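PDB 5NNL: inactive dihydroorotase-like domain, which is a catalytically inactive relative of the dihydroorotases, with the barrel of parallel strands and surrounding helices of the amidohydrolase-type fold. Local coordinates for residues D160-I165 / L210-V215; V179-L184 / P244-A249; A205-L210 / G253-D258. All coordinates share one frame; numbering follows the deposited sequence.

Overall arrangement
All three contacts lie toward one end of the strand order, where strands 175-180 and 215-217 run side by side. Contacts 1 and 2 are buried and meet across their segments wholly through aliphatic and aromatic carbon; contact 3 is only partly buried, and there a charged arginine stacks on a tryptophan. The segments of contacts 1 and 3 overlap at Leu-210, which packs in contact 3, while Ile-212 and Ile-213 just after it make contact 1. Contacts 2 and 3 have centres about 10 Å apart and use consecutive elements, helix 242-251 and the loop leading into helix 257-271. Contacts 1 and 2, whose centres are about 16 Å apart, are joined by the pairing of Val-215 with Val-179.

Contact 1 (D160-I165 / L210-V215); sequences DDIKLI and LPIIDV
Ile-162 and Ile-165, one turn apart on the same face of helix 159-170, meet Ile-212 and Ile-213 in the loop that leads to strand 215-217. The apolar contacts centre on two methyl groups. CD1 of Ile-162 touches CG2 of Ile-212 at 4.0 Å and CG1 of Ile-213 at 4.0 Å; it reaches them because its CG1 arm is swung opposite the backbone N (chi1 -161°). The side chains of Ile-162 and Ile-213 cross at about a right angle. CG2 of Ile-212 has a second neighbour in CG2 of Ile-165, 4.0 Å away, where the two side chains run past each other in opposite directions. Isoleucine, bulky and purely apolar, suits this buried helix-to-loop surface, where a single methyl such as Ile-162 CD1 or Ile-212 CG2 meets two partners.

No hydrogen bond links the two segments, but polar groups nearby do tie helix to loop. Lys-169, farther along the helix, reaches Ile-212 O with NZ and forms a salt bridge with Asp-214 OD2, which also accepts a bond from Cys-177 N.

With Ile-213 also lying on Val-179, the arrangement is the packing of an outer helix against the lead-in to a neighbouring parallel strand, characteristic of an alpha/beta barrel.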
loop_
_atom_site.group_PDB
_atom_site.type_symbol
_atom_site.label_atom_id
_atom_site.label_comp_id
_atom_site.label_asym_id
_atom_site.label_seq_id
_atom_site.Cartn_x
_atom_site.Cartn_y
_atom_site.Cartn_z
ATOM N N ASP A 160 9.788 15.141 -10.398
ATOM C CA ASP A 160 11.172 14.722 -10.591
ATOM C C ASP A 160 11.316 13.207 -10.485
ATOM O O ASP A 160 11.984 12.575 -11.311
ATOM C CB ASP A 160 12.074 15.413 -9.564
ATOM C CG ASP A 160 12.212 16.911 -9.803
ATOM O OD1 ASP A 160 12.002 17.366 -10.947
ATOM O OD2 ASP A 160 12.551 17.635 -8.842
ATOM N N ASP A 161 10.697 12.605 -9.465
ATOM C CA ASP A 161 10.877 11.172 -9.249
ATOM C C ASP A 161 10.160 10.350 -10.319
ATOM O O ASP A 161 10.714 9.364 -10.821
ATOM C CB ASP A 161 10.397 10.781 -7.847
ATOM C CG ASP A 161 11.414 11.123 -6.757
ATOM O OD1 ASP A 161 12.503 11.642 -7.078
ATOM O OD2 ASP A 161 11.123 10.866 -5.571
ATOM N N ILE A 162 8.940 10.739 -10.702
ATOM C CA ILE A 162 8.218 9.932 -11.683
ATOM C C ILE A 162 8.897 10.012 -13.043
ATOM O O ILE A 162 8.853 9.054 -13.822
ATOM C CB ILE A 162 6.733 10.345 -11.764
ATOM C CG1 ILE A 162 5.897 9.236 -12.420
ATOM C CG2 ILE A 162 6.548 11.645 -12.549
ATOM C CD1 ILE A 162 5.821 7.940 -11.620
ATOM N N LYS A 163 9.548 11.135 -13.348
ATOM C CA LYS A 163 10.256 11.252 -14.616
ATOM C C LYS A 163 11.542 10.436 -14.620
ATOM O O LYS A 163 11.922 9.889 -15.661
ATOM C CB LYS A 163 10.559 12.718 -14.919
ATOM C CG LYS A 163 9.329 13.517 -15.326
ATOM C CD LYS A 163 9.698 14.835 -15.971
ATOM C CE LYS A 163 10.274 14.629 -17.368
ATOM N NZ LYS A 163 10.390 15.912 -18.112
ATOM N N LEU A 164 12.224 10.342 -13.479
ATOM C CA LEU A 164 13.384 9.461 -13.396
ATOM C C LEU A 164 12.971 8.005 -13.555
ATOM O O LEU A 164 13.665 7.223 -14.213
ATOM C CB LEU A 164 14.113 9.676 -12.068
ATOM C CG LEU A 164 15.304 8.754 -11.791
ATOM C CD1 LEU A 164 16.407 8.949 -12.820
ATOM C CD2 LEU A 164 15.831 8.983 -10.386
ATOM N N ILE A 165 11.835 7.624 -12.968
ATOM C CA ILE A 165 11.338 6.262 -13.129
ATOM C C ILE A 165 10.974 6.003 -14.585
ATOM O O ILE A 165 11.269 4.934 -15.131
ATOM C CB ILE A 165 10.150 6.021 -12.177
ATOM C CG1 ILE A 165 10.647 5.973 -10.729
ATOM C CG2 ILE A 165 9.418 4.722 -12.515
ATOM C CD1 ILE A 165 9.572 6.231 -9.696
ATOM N N LEU A 210 0.249 8.276 -15.688
ATOM C CA LEU A 210 -0.490 7.077 -15.310
ATOM C C LEU A 210 0.004 5.805 -15.995
ATOM O O LEU A 210 0.018 4.755 -15.337
ATOM C CB LEU A 210 -1.986 7.287 -15.584
ATOM C CG LEU A 210 -2.680 8.307 -14.681
ATOM C CD1 LEU A 210 -4.111 8.546 -15.153
ATOM C CD2 LEU A 210 -2.673 7.864 -13.239
ATOM N N PRO A 211 0.391 5.810 -17.275
ATOM C CA PRO A 211 0.984 4.590 -17.854
ATOM C C PRO A 211 2.229 4.126 -17.121
ATOM O O PRO A 211 2.510 2.920 -17.083
ATOM C CB PRO A 211 1.304 5.009 -19.297
ATOM C CG PRO A 211 0.363 6.127 -19.578
ATOM C CD PRO A 211 0.211 6.864 -18.285
ATOM N N ILE A 212 2.981 5.055 -16.530
ATOM C CA ILE A 212 4.207 4.712 -15.818
ATOM C C ILE A 212 3.902 4.155 -14.437
ATOM O O ILE A 212 4.694 3.382 -13.888
ATOM C CB ILE A 212 5.116 5.953 -15.726
ATOM C CG1 ILE A 212 5.450 6.483 -17.126
ATOM C CG2 ILE A 212 6.384 5.662 -14.914
ATOM C CD1 ILE A 212 5.918 5.432 -18.115
ATOM N N ILE A 213 2.777 4.539 -13.849
ATOM C CA ILE A 213 2.420 4.088 -12.511
ATOM C C ILE A 213 1.791 2.705 -12.629
ATOM O O ILE A 213 0.756 2.535 -13.282
ATOM C CB ILE A 213 1.471 5.086 -11.832
ATOM C CG1 ILE A 213 2.079 6.494 -11.872
ATOM C CG2 ILE A 213 1.197 4.667 -10.397
ATOM C CD1 ILE A 213 1.144 7.593 -11.430
ATOM N N ASP A 214 2.425 1.714 -12.010
ATOM C CA ASP A 214 1.986 0.329 -12.118
ATOM C C ASP A 214 0.914 -0.031 -11.100
ATOM O O ASP A 214 0.056 -0.871 -11.391
ATOM C CB ASP A 214 3.187 -0.608 -11.950
ATOM C CG ASP A 214 4.281 -0.338 -12.967
ATOM O OD1 ASP A 214 4.083 -0.647 -14.162
ATOM O OD2 ASP A 214 5.331 0.217 -12.578
ATOM N N VAL A 215 0.927 0.606 -9.926
ATOM C CA VAL A 215 0.112 0.182 -8.795
ATOM C C VAL A 215 -0.431 1.394 -8.052
ATOM O O VAL A 215 0.231 2.428 -7.935
ATOM C CB VAL A 215 0.932 -0.706 -7.828
ATOM C CG1 VAL A 215 0.124 -1.063 -6.580
ATOM C CG2 VAL A 215 1.415 -1.960 -8.531
#

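Contact 2 (V179-L184 / P244-A249); sequences VCVYSL and PLLLTA
The carbonyl oxygen of Pro-244 is gripped twice within helix 242-251. Thr-248 N binds Pro-244 O at 2.7 Å in the ordinary helical pattern, and Thr-248 OG1 donates to the same Pro-244 O at 2.7 Å, from above the carbonyl plane by 43°. Threonine suits the position because its short hydroxyl can fold back on the preceding turn; OG1 is also bonded to Lys-307 N, beyond the helix.

Across the contact itself everything is apolar. Val-181, the residue that follows strand 175-180, points its branched side chain at the helix and divides its methyls. CG1, opposite the backbone N (chi1 172°), lies 4.1 Å from Leu-246 CG and 4.2 Å from Leu-245 CD1. CG2 meets Leu-246 CD1 at 4.1 Å. A beta-branched residue does well here, since both methyls start close to the backbone and engage two successive leucines.

Tyr-182 leaves its backbone away from the helix, yet its ring returns to it. Leu-245 CD1 comes to the ring edge, near the ring plane, 3.8 Å from Tyr-182 CE1 and 3.9 Å from Tyr-182 CD1. One leucine methyl is thus shared between the valine and the aromatic edge. The phenol satisfies its polar end elsewhere: Tyr-182 OH is hydrogen-bonded to Asp-241 OD2, just before the helix, which adds a polar tie to the apolar one.

Around this buried junction, Phe-216 of strand 215-217 touches both Leu-184 and Leu-246, and helix 221-228 borders the tyrosine through Leu-221 and Pro-222. Leu-306 of strand 305-315 lies against Pro-244, Leu-245 and Thr-248; helix 242-251 thus contacts both the short helix 181-185 that follows strand 175-180 and strand 305-315.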
loop_
_atom_site.group_PDB
_atom_site.type_symbol
_atom_site.label_atom_id
_atom_site.label_comp_id
_atom_site.label_asym_id
_atom_site.label_seq_id
_atom_site.Cartn_x
_atom_site.Cartn_y
_atom_site.Cartn_z
ATOM N N VAL A 179 1.666 4.997 -6.475
ATOM C CA VAL A 179 1.332 6.238 -5.794
ATOM C C VAL A 179 0.203 5.934 -4.826
ATOM O O VAL A 179 -0.646 5.074 -5.080
ATOM C CB VAL A 179 0.922 7.373 -6.766
ATOM C CG1 VAL A 179 1.944 7.531 -7.873
ATOM C CG2 VAL A 179 -0.452 7.124 -7.349
ATOM N N CYS A 180 0.201 6.639 -3.703
ATOM C CA CYS A 180 -0.927 6.569 -2.790
ATOM C C CYS A 180 -2.121 7.282 -3.405
ATOM O O CYS A 180 -1.979 8.341 -4.021
ATOM C CB CYS A 180 -0.575 7.204 -1.447
ATOM S SG CYS A 180 0.926 6.561 -0.693
ATOM N N VAL A 181 -3.309 6.703 -3.224
ATOM C CA VAL A 181 -4.503 7.238 -3.874
ATOM C C VAL A 181 -4.737 8.691 -3.470
ATOM O O VAL A 181 -5.087 9.530 -4.307
ATOM C CB VAL A 181 -5.726 6.358 -3.551
ATOM C CG1 VAL A 181 -7.020 7.016 -4.048
ATOM C CG2 VAL A 181 -5.560 4.976 -4.178
ATOM N N TYR A 182 -4.567 9.009 -2.185
ATOM C CA TYR A 182 -4.774 10.384 -1.735
ATOM C C TYR A 182 -3.900 11.368 -2.502
ATOM O O TYR A 182 -4.302 12.518 -2.710
ATOM C CB TYR A 182 -4.483 10.510 -0.239
ATOM C CG TYR A 182 -5.649 10.228 0.689
ATOM C CD1 TYR A 182 -6.837 9.676 0.222
ATOM C CD2 TYR A 182 -5.556 10.526 2.043
ATOM C CE1 TYR A 182 -7.892 9.425 1.084
ATOM C CE2 TYR A 182 -6.600 10.281 2.906
ATOM C CZ TYR A 182 -7.763 9.732 2.427
ATOM O OH TYR A 182 -8.793 9.493 3.308
ATOM N N SER A 183 -2.704 10.942 -2.920
ATOM C CA SER A 183 -1.805 11.842 -3.635
ATOM C C SER A 183 -2.441 12.401 -4.902
ATOM O O SER A 183 -2.097 13.509 -5.327
ATOM C CB SER A 183 -0.506 11.119 -3.990
ATOM O OG SER A 183 0.243 10.791 -2.835
ATOM N N LEU A 184 -3.349 11.651 -5.529
ATOM C CA LEU A 184 -3.964 12.106 -6.771
ATOM C C LEU A 184 -5.103 13.090 -6.547
ATOM O O LEU A 184 -5.510 13.766 -7.499
ATOM C CB LEU A 184 -4.482 10.911 -7.574
ATOM C CG LEU A 184 -3.449 9.950 -8.173
ATOM C CD1 LEU A 184 -4.136 8.920 -9.051
ATOM C CD2 LEU A 184 -2.378 10.687 -8.971
ATOM N N PRO A 244 -13.535 4.465 -3.938
ATOM C CA PRO A 244 -14.542 5.424 -4.425
ATOM C C PRO A 244 -13.936 6.661 -5.060
ATOM O O PRO A 244 -14.452 7.138 -6.079
ATOM C CB PRO A 244 -15.343 5.762 -3.162
ATOM C CG PRO A 244 -15.166 4.597 -2.279
ATOM C CD PRO A 244 -13.803 4.049 -2.551
ATOM N N LEU A 245 -12.861 7.207 -4.478
ATOM C CA LEU A 245 -12.156 8.313 -5.117
ATOM C C LEU A 245 -11.757 7.950 -6.541
ATOM O O LEU A 245 -11.917 8.754 -7.467
ATOM C CB LEU A 245 -10.921 8.695 -4.298
ATOM C CG LEU A 245 -11.150 9.484 -3.007
ATOM C CD1 LEU A 245 -9.888 9.491 -2.155
ATOM C CD2 LEU A 245 -11.592 10.906 -3.316
ATOM N N LEU A 246 -11.246 6.732 -6.734
ATOM C CA LEU A 246 -10.869 6.288 -8.073
ATOM C C LEU A 246 -12.093 6.099 -8.956
ATOM O O LEU A 246 -12.097 6.515 -10.119
ATOM C CB LEU A 246 -10.081 4.984 -7.986
ATOM C CG LEU A 246 -8.740 5.066 -7.260
ATOM C CD1 LEU A 246 -8.223 3.668 -6.958
ATOM C CD2 LEU A 246 -7.734 5.849 -8.086
ATOM N N LEU A 247 -13.137 5.464 -8.424
ATOM C CA LEU A 247 -14.330 5.223 -9.223
ATOM C C LEU A 247 -15.057 6.521 -9.541
ATOM O O LEU A 247 -15.696 6.630 -10.593
ATOM C CB LEU A 247 -15.250 4.246 -8.496
ATOM C CG LEU A 247 -14.625 2.878 -8.211
ATOM C CD1 LEU A 247 -15.601 2.002 -7.462
ATOM C CD2 LEU A 247 -14.174 2.189 -9.490
ATOM N N THR A 248 -14.973 7.511 -8.654
ATOM C CA THR A 248 -15.496 8.832 -8.981
ATOM C C THR A 248 -14.754 9.425 -10.172
ATOM O O THR A 248 -15.362 10.071 -11.033
ATOM C CB THR A 248 -15.394 9.747 -7.757
ATOM O OG1 THR A 248 -16.101 9.154 -6.659
ATOM C CG2 THR A 248 -15.984 11.126 -8.051
ATOM N N ALA A 249 -13.439 9.197 -10.249
ATOM C CA ALA A 249 -12.667 9.658 -11.399
ATOM C C ALA A 249 -13.008 8.864 -12.654
ATOM O O ALA A 249 -12.932 9.402 -13.764
ATOM C CB ALA A 249 -11.171 9.561 -11.100
#

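Contact 3 (A205-L210 / G253-D258); sequences ALWEHL and GRLTVD
Two connections meet here on the outer part of the barrel: the end of helix 200-207, where a type I turn runs from Trp-207 to Leu-210, and the link between helices 242-251 and 257-271. The guanidinium of Arg-254 lies over one face of the Trp-207 indole, with the planes only 20° apart. Arg-254 NH1 sits 3.3 Å from Trp-207 CE2, and Arg-254 CZ is 4.0 Å from the centroid of the six-membered ring, a cation-pi stack. Bends at chi2 and chi3 (-147° and -85°) turn the long arginine chain back so that its flat end can lie on the ring. The indole is also held through Trp-207 NE1, hydrogen-bonded to Leu-184 O.

Leu-255 supplies the apolar part: Leu-255 CD2 touches Leu-210 CD1 at 3.6 Å and Trp-207 CZ3 at 4.0 Å. Leu-255 is buried, whereas Arg-254 is exposed.

Locally, His-209 ND1 donates to Ala-205 O at 2.6 Å. Gly-253, its positive phi easy without a side chain, and Thr-256 OG1, capping Tyr-259 N, shape the other connection. The whole is a cation-pi stack backed by leucine packing, joining the C-terminal end of one helix to a helix-loop-helix connection that opens with a Schellman motif and closes with an N-cap.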
loop_
_atom_site.group_PDB
_atom_site.type_symbol
_atom_site.label_atom_id
_atom_site.label_comp_id
_atom_site.label_asym_id
_atom_site.label_seq_id
_atom_site.Cartn_x
_atom_site.Cartn_y
_atom_site.Cartn_z
ATOM N N ALA A 205 1.810 16.163 -12.815
ATOM C CA ALA A 205 2.784 15.259 -13.408
ATOM C C ALA A 205 2.407 13.804 -13.154
ATOM O O ALA A 205 2.641 12.943 -14.010
ATOM C CB ALA A 205 4.178 15.559 -12.861
ATOM N N LEU A 206 1.805 13.513 -11.999
ATOM C CA LEU A 206 1.376 12.150 -11.706
ATOM C C LEU A 206 0.236 11.723 -12.626
ATOM O O LEU A 206 0.250 10.617 -13.180
ATOM C CB LEU A 206 0.954 12.036 -10.241
ATOM C CG LEU A 206 2.036 12.270 -9.180
ATOM C CD1 LEU A 206 1.431 12.171 -7.791
ATOM C CD2 LEU A 206 3.187 11.285 -9.331
ATOM N N TRP A 207 -0.766 12.587 -12.794
ATOM C CA TRP A 207 -1.873 12.272 -13.691
ATOM C C TRP A 207 -1.399 12.083 -15.124
ATOM O O TRP A 207 -1.980 11.284 -15.870
ATOM C CB TRP A 207 -2.932 13.371 -13.618
ATOM C CG TRP A 207 -3.831 13.217 -12.432
ATOM C CD1 TRP A 207 -3.733 13.861 -11.233
ATOM C CD2 TRP A 207 -4.961 12.346 -12.330
ATOM N NE1 TRP A 207 -4.737 13.443 -10.389
ATOM C CE2 TRP A 207 -5.504 12.513 -11.040
ATOM C CE3 TRP A 207 -5.568 11.442 -13.206
ATOM C CZ2 TRP A 207 -6.628 11.808 -10.606
ATOM C CZ3 TRP A 207 -6.680 10.744 -12.774
ATOM C CH2 TRP A 207 -7.199 10.931 -11.486
ATOM N N GLU A 208 -0.343 12.786 -15.523
ATOM C CA GLU A 208 0.184 12.671 -16.876
ATOM C C GLU A 208 1.130 11.493 -17.051
ATOM O O GLU A 208 1.601 11.266 -18.170
ATOM C CB GLU A 208 0.902 13.964 -17.262
ATOM C CG GLU A 208 -0.020 15.158 -17.384
ATOM C CD GLU A 208 0.737 16.436 -17.662
ATOM O OE1 GLU A 208 1.985 16.380 -17.702
ATOM O OE2 GLU A 208 0.089 17.489 -17.837
ATOM N N HIS A 209 1.430 10.750 -15.983
ATOM C CA HIS A 209 2.289 9.574 -16.074
ATOM C C HIS A 209 1.577 8.298 -15.637
ATOM O O HIS A 209 2.234 7.325 -15.255
ATOM C CB HIS A 209 3.561 9.776 -15.249
ATOM C CG HIS A 209 4.535 10.726 -15.871
ATOM N ND1 HIS A 209 4.390 12.093 -15.795
ATOM C CD2 HIS A 209 5.657 10.505 -16.596
ATOM C CE1 HIS A 209 5.387 12.676 -16.438
ATOM N NE2 HIS A 209 6.169 11.733 -16.934
ATOM N N LEU A 210 0.249 8.276 -15.688
ATOM C CA LEU A 210 -0.490 7.077 -15.310
ATOM C C LEU A 210 0.004 5.805 -15.995
ATOM O O LEU A 210 0.018 4.755 -15.337
ATOM C CB LEU A 210 -1.986 7.287 -15.584
ATOM C CG LEU A 210 -2.680 8.307 -14.681
ATOM C CD1 LEU A 210 -4.111 8.546 -15.153
ATOM C CD2 LEU A 210 -2.673 7.864 -13.239
ATOM N N GLY A 253 -14.686 10.321 -16.186
ATOM C CA GLY A 253 -13.953 10.137 -17.420
ATOM C C GLY A 253 -12.459 10.339 -17.332
ATOM O O GLY A 253 -11.807 10.450 -18.376
ATOM N N ARG A 254 -11.887 10.389 -16.126
ATOM C CA ARG A 254 -10.442 10.519 -15.972
ATOM C C ARG A 254 -9.726 9.176 -15.910
ATOM O O ARG A 254 -8.526 9.115 -16.200
ATOM C CB ARG A 254 -10.109 11.315 -14.704
ATOM C CG ARG A 254 -10.501 12.784 -14.779
ATOM C CD ARG A 254 -9.538 13.674 -14.006
ATOM N NE ARG A 254 -9.876 13.769 -12.590
ATOM C CZ ARG A 254 -9.063 14.264 -11.660
ATOM N NH1 ARG A 254 -7.857 14.699 -11.992
ATOM N NH2 ARG A 254 -9.454 14.320 -10.396
ATOM N N LEU A 255 -10.427 8.109 -15.540
ATOM C CA LEU A 255 -9.839 6.781 -15.449
ATOM C C LEU A 255 -10.797 5.774 -16.065
ATOM O O LEU A 255 -11.990 6.040 -16.220
ATOM C CB LEU A 255 -9.541 6.391 -13.993
ATOM C CG LEU A 255 -8.433 7.147 -13.262
ATOM C CD1 LEU A 255 -8.350 6.673 -11.823
ATOM C CD2 LEU A 255 -7.088 6.972 -13.961
ATOM N N THR A 256 -10.260 4.609 -16.415
ATOM C CA THR A 256 -11.064 3.494 -16.885
ATOM C C THR A 256 -11.108 2.408 -15.820
ATOM O O THR A 256 -10.204 2.290 -14.986
ATOM C CB THR A 256 -10.515 2.907 -18.189
ATOM O OG1 THR A 256 -9.221 2.333 -17.961
ATOM C CG2 THR A 256 -10.422 3.982 -19.263
ATOM N N VAL A 257 -12.175 1.608 -15.859
ATOM C CA VAL A 257 -12.315 0.519 -14.898
ATOM C C VAL A 257 -11.121 -0.419 -14.982
ATOM O O VAL A 257 -10.587 -0.858 -13.957
ATOM C CB VAL A 257 -13.643 -0.227 -15.128
ATOM C CG1 VAL A 257 -13.731 -1.479 -14.257
ATOM C CG2 VAL A 257 -14.807 0.693 -14.835
ATOM N N ASP A 258 -10.675 -0.737 -16.201
ATOM C CA ASP A 258 -9.577 -1.685 -16.348
ATOM C C ASP A 258 -8.282 -1.131 -15.768
ATOM O O ASP A 258 -7.501 -1.874 -15.162
ATOM C CB ASP A 258 -9.377 -2.057 -17.814
ATOM C CG ASP A 258 -8.376 -3.179 -17.988
ATOM O OD1 ASP A 258 -8.687 -4.324 -17.593
ATOM O OD2 ASP A 258 -7.275 -2.920 -18.515
#